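Local structure of malonyl coenzyme A-acyl carrier protein transacylase (Helicobacter pylori, 2H1Y) at residues Q128-C137 against F213-L224. The protein probably catalyses transfer of the malonyl group from malonyl-CoA to holo-acyl carrier protein, releasing free CoA. Sequence-based numbering, arbitrary orientation.
Sequences QRGKMMQEAC and FLEPMIFKFQEL
Met132 and Met217 meet at the middle of a buried, apolar antiparallel helix pair, where the end of helix 119-137 packs against 218-224 and the turn leading into it within the acyltransferase domain. The two axes are 10.8 Å apart at closest and their directions differ by 169°. With CG set between backbone N and carbonyl carbon (chi1 82°), Met217 reaches onto the neighbouring helix: its CE lies 3.4 Å from Met132 CB, and its SD rests 3.8 Å from Met133 CG, which Leu214 CD2 also touches. Met132, extended beyond CG, slants across Met217, and its CE reaches Lys220 CB at 4.0 Å and nears Leu224 CD1, which also meets Gln128 CG at 3.4 Å. Phe221 CE1 approaches Arg129 CB at 3.6 Å, and the ring tip follows the aliphatic chain to CD. That chain, extended as far as NE, carries the guanidinium past the ring to hydrogen bonds with Gln73, Ser104 and Gln259. At the far end Cys137 SG sits at the edge of the Phe213 ring, near its plane. No hydrogen bond or salt bridge joins the segments, so van der Waals contact and burial of apolar surface, much of it methionine, hold them together, while the guanidinium's N-H groups find partners outside the pair.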
loop_
_atom_site.group_PDB
_atom_site.type_symbol
_atom_site.label_atom_id
_atom_site.label_comp_id
_atom_site.label_asym_id
_atom_site.label_seq_id
_atom_site.Cartn_x
_atom_site.Cartn_y
_atom_site.Cartn_z
ATOM N N GLN A 128 -13.230 5.614 -0.307
ATOM C CA GLN A 128 -13.745 6.087 0.969
ATOM C C GLN A 128 -12.616 6.270 1.993
ATOM O O GLN A 128 -12.550 7.301 2.683
ATOM C CB GLN A 128 -14.849 5.131 1.452
ATOM C CG GLN A 128 -16.021 5.734 2.276
ATOM C CD GLN A 128 -16.579 7.076 1.797
ATOM O OE1 GLN A 128 -16.754 7.987 2.600
ATOM N NE2 GLN A 128 -16.878 7.195 0.509
ATOM N N ARG A 129 -11.705 5.299 2.058
ATOM C CA ARG A 129 -10.556 5.359 2.962
ATOM C C ARG A 129 -9.764 6.635 2.727
ATOM O O ARG A 129 -9.343 7.294 3.674
ATOM C CB ARG A 129 -9.661 4.138 2.749
ATOM C CG ARG A 129 -8.504 3.946 3.754
ATOM C CD ARG A 129 -7.663 2.757 3.280
ATOM N NE ARG A 129 -6.499 2.430 4.098
ATOM C CZ ARG A 129 -5.268 2.916 3.922
ATOM N NH1 ARG A 129 -5.003 3.799 2.956
ATOM N NH2 ARG A 129 -4.282 2.504 4.721
ATOM N N GLY A 130 -9.577 6.990 1.456
ATOM C CA GLY A 130 -8.885 8.231 1.107
ATOM C C GLY A 130 -9.676 9.466 1.497
ATOM O O GLY A 130 -9.109 10.462 1.967
ATOM N N LYS A 131 -10.991 9.398 1.300
ATOM C CA LYS A 131 -11.869 10.525 1.573
ATOM C C LYS A 131 -11.896 10.784 3.069
ATOM O O LYS A 131 -11.776 11.938 3.520
ATOM C CB LYS A 131 -13.270 10.214 1.064
ATOM C CG LYS A 131 -14.107 11.418 0.787
ATOM C CD LYS A 131 -15.455 11.030 0.172
ATOM C CE LYS A 131 -16.132 12.258 -0.446
ATOM N NZ LYS A 131 -16.026 13.454 0.461
ATOM N N MET A 132 -12.017 9.704 3.837
ATOM C CA MET A 132 -12.067 9.812 5.290
ATOM C C MET A 132 -10.739 10.261 5.911
ATOM O O MET A 132 -10.717 10.990 6.902
ATOM C CB MET A 132 -12.564 8.515 5.904
ATOM C CG MET A 132 -13.981 8.165 5.513
ATOM S SD MET A 132 -14.426 6.552 6.158
ATOM C CE MET A 132 -16.131 6.387 5.605
ATOM N N MET A 133 -9.636 9.847 5.308
ATOM C CA MET A 133 -8.320 10.340 5.725
ATOM C C MET A 133 -8.195 11.848 5.470
ATOM O O MET A 133 -7.638 12.584 6.297
ATOM C CB MET A 133 -7.184 9.558 5.042
ATOM C CG MET A 133 -6.896 8.192 5.671
ATOM S SD MET A 133 -5.643 7.163 4.847
ATOM C CE MET A 133 -4.286 8.333 4.680
ATOM N N GLN A 134 -8.734 12.310 4.343
ATOM C CA GLN A 134 -8.685 13.732 4.012
ATOM C C GLN A 134 -9.589 14.541 4.920
ATOM O O GLN A 134 -9.193 15.591 5.410
ATOM C CB GLN A 134 -9.048 13.977 2.547
ATOM C CG GLN A 134 -8.120 13.276 1.568
ATOM C CD GLN A 134 -8.279 13.786 0.139
ATOM O OE1 GLN A 134 -7.583 14.731 -0.274
ATOM N NE2 GLN A 134 -9.186 13.153 -0.630
ATOM N N GLU A 135 -10.797 14.039 5.143
ATOM C CA GLU A 135 -11.759 14.706 6.018
ATOM C C GLU A 135 -11.254 14.780 7.452
ATOM O O GLU A 135 -11.316 15.845 8.076
ATOM C CB GLU A 135 -13.098 13.989 5.990
ATOM C CG GLU A 135 -13.837 14.057 4.640
ATOM C CD GLU A 135 -15.009 13.074 4.565
ATOM O OE1 GLU A 135 -15.270 12.333 5.554
ATOM O OE2 GLU A 135 -15.665 13.040 3.506
ATOM N N ALA A 136 -10.740 13.662 7.962
ATOM C CA ALA A 136 -10.273 13.602 9.339
ATOM C C ALA A 136 -9.110 14.533 9.564
ATOM O O ALA A 136 -8.878 14.953 10.696
ATOM C CB ALA A 136 -9.881 12.197 9.723
ATOM N N CYS A 137 -8.374 14.849 8.497
ATOM C CA CYS A 137 -7.179 15.697 8.622
ATOM C C CYS A 137 -7.382 17.166 8.220
ATOM O O CYS A 137 -6.554 18.019 8.540
ATOM C CB CYS A 137 -5.987 15.088 7.861
ATOM S SG CYS A 137 -5.308 13.594 8.600
ATOM N N PHE A 213 -4.465 11.108 14.447
ATOM C CA PHE A 213 -5.235 11.987 13.534
ATOM C C PHE A 213 -6.295 11.216 12.797
ATOM O O PHE A 213 -7.216 11.802 12.243
ATOM C CB PHE A 213 -4.336 12.660 12.499
ATOM C CG PHE A 213 -3.630 13.905 12.995
ATOM C CD1 PHE A 213 -3.114 14.821 12.084
ATOM C CD2 PHE A 213 -3.478 14.164 14.356
ATOM C CE1 PHE A 213 -2.445 15.955 12.511
ATOM C CE2 PHE A 213 -2.813 15.307 14.795
ATOM C CZ PHE A 213 -2.293 16.200 13.869
ATOM N N LEU A 214 -6.162 9.901 12.787
ATOM C CA LEU A 214 -7.112 9.063 12.091
ATOM C C LEU A 214 -8.185 8.501 13.007
ATOM O O LEU A 214 -9.211 8.033 12.528
ATOM C CB LEU A 214 -6.392 7.965 11.315
ATOM C CG LEU A 214 -6.404 8.215 9.806
ATOM C CD1 LEU A 214 -6.105 9.650 9.467
ATOM C CD2 LEU A 214 -5.435 7.294 9.068
ATOM N N GLU A 215 -7.953 8.579 14.319
ATOM C CA GLU A 215 -8.919 8.119 15.338
ATOM C C GLU A 215 -10.368 8.398 14.947
ATOM O O GLU A 215 -11.184 7.472 14.942
ATOM C CB GLU A 215 -8.634 8.742 16.715
ATOM C CG GLU A 215 -8.490 7.735 17.873
ATOM C CD GLU A 215 -9.763 6.928 18.160
ATOM O OE1 GLU A 215 -10.775 7.512 18.622
ATOM O OE2 GLU A 215 -9.739 5.695 17.945
ATOM N N PRO A 216 -10.698 9.666 14.600
ATOM C CA PRO A 216 -12.098 9.940 14.255
ATOM C C PRO A 216 -12.718 8.902 13.332
ATOM O O PRO A 216 -13.833 8.484 13.584
ATOM C CB PRO A 216 -12.029 11.301 13.558
ATOM C CG PRO A 216 -10.883 11.985 14.210
ATOM C CD PRO A 216 -9.873 10.892 14.510
ATOM N N MET A 217 -11.994 8.472 12.299
ATOM C CA MET A 217 -12.561 7.669 11.209
ATOM C C MET A 217 -12.661 6.171 11.494
ATOM O O MET A 217 -13.286 5.444 10.688
ATOM C CB MET A 217 -11.792 7.899 9.882
ATOM C CG MET A 217 -10.474 7.084 9.719
ATOM S SD MET A 217 -9.602 7.288 8.123
ATOM C CE MET A 217 -10.442 6.092 7.087
ATOM N N ILE A 218 -12.053 5.698 12.598
ATOM C CA ILE A 218 -11.980 4.237 12.852
ATOM C C ILE A 218 -13.353 3.565 12.844
ATOM O O ILE A 218 -13.540 2.542 12.187
ATOM C CB ILE A 218 -11.132 3.793 14.118
ATOM C CG1 ILE A 218 -11.730 4.298 15.438
ATOM C CG2 ILE A 218 -9.678 4.208 13.967
ATOM C CD1 ILE A 218 -11.542 3.328 16.653
ATOM N N PHE A 219 -14.328 4.158 13.529
ATOM C CA PHE A 219 -15.645 3.551 13.512
ATOM C C PHE A 219 -16.343 3.510 12.139
ATOM O O PHE A 219 -16.815 2.443 11.738
ATOM C CB PHE A 219 -16.599 4.035 14.610
ATOM C CG PHE A 219 -17.697 3.068 14.821
ATOM C CD1 PHE A 219 -17.515 1.989 15.688
ATOM C CD2 PHE A 219 -18.856 3.128 14.030
ATOM C CE1 PHE A 219 -18.505 1.017 15.826
ATOM C CE2 PHE A 219 -19.847 2.175 14.149
ATOM C CZ PHE A 219 -19.676 1.104 15.046
ATOM N N LYS A 220 -16.421 4.649 11.442
ATOM C CA LYS A 220 -17.012 4.703 10.091
ATOM C C LYS A 220 -16.372 3.693 9.128
ATOM O O LYS A 220 -17.054 3.084 8.298
ATOM C CB LYS A 220 -16.920 6.110 9.490
ATOM C CG LYS A 220 -17.895 7.122 10.084
ATOM C CD LYS A 220 -18.311 8.221 9.069
ATOM C CE LYS A 220 -19.327 7.711 8.007
ATOM N NZ LYS A 220 -20.163 8.813 7.418
ATOM N N PHE A 221 -15.061 3.517 9.257
ATOM C CA PHE A 221 -14.346 2.598 8.403
ATOM C C PHE A 221 -14.686 1.157 8.748
ATOM O O PHE A 221 -14.980 0.352 7.870
ATOM C CB PHE A 221 -12.833 2.855 8.456
ATOM C CG PHE A 221 -12.103 2.331 7.262
ATOM C CD1 PHE A 221 -12.444 2.753 5.985
ATOM C CD2 PHE A 221 -11.103 1.401 7.405
ATOM C CE1 PHE A 221 -11.791 2.259 4.879
ATOM C CE2 PHE A 221 -10.440 0.912 6.306
ATOM C CZ PHE A 221 -10.779 1.338 5.038
ATOM N N GLN A 222 -14.684 0.852 10.037
ATOM C CA GLN A 222 -15.074 -0.466 10.538
ATOM C C GLN A 222 -16.439 -0.879 9.981
ATOM O O GLN A 222 -16.601 -1.971 9.421
ATOM C CB GLN A 222 -15.118 -0.421 12.055
ATOM C CG GLN A 222 -14.728 -1.702 12.739
ATOM C CD GLN A 222 -14.256 -1.456 14.166
ATOM O OE1 GLN A 222 -13.251 -0.766 14.396
ATOM N NE2 GLN A 222 -14.991 -2.015 15.137
ATOM N N GLU A 223 -17.404 0.027 10.104
ATOM C CA GLU A 223 -18.737 -0.153 9.529
ATOM C C GLU A 223 -18.685 -0.542 8.048
ATOM O O GLU A 223 -19.347 -1.497 7.626
ATOM C CB GLU A 223 -19.551 1.122 9.719
ATOM C CG GLU A 223 -21.000 1.027 9.283
ATOM C CD GLU A 223 -21.735 2.351 9.471
ATOM O OE1 GLU A 223 -21.140 3.408 9.154
ATOM O OE2 GLU A 223 -22.900 2.329 9.941
ATOM N N LEU A 224 -17.886 0.184 7.275
ATOM C CA LEU A 224 -17.753 -0.099 5.848
ATOM C C LEU A 224 -17.081 -1.450 5.516
ATOM O O LEU A 224 -17.455 -2.111 4.544
ATOM C CB LEU A 224 -17.070 1.061 5.139
ATOM C CG LEU A 224 -17.948 2.281 4.844
ATOM C CD1 LEU A 224 -17.409 2.955 3.588
ATOM C CD2 LEU A 224 -19.450 1.950 4.652
#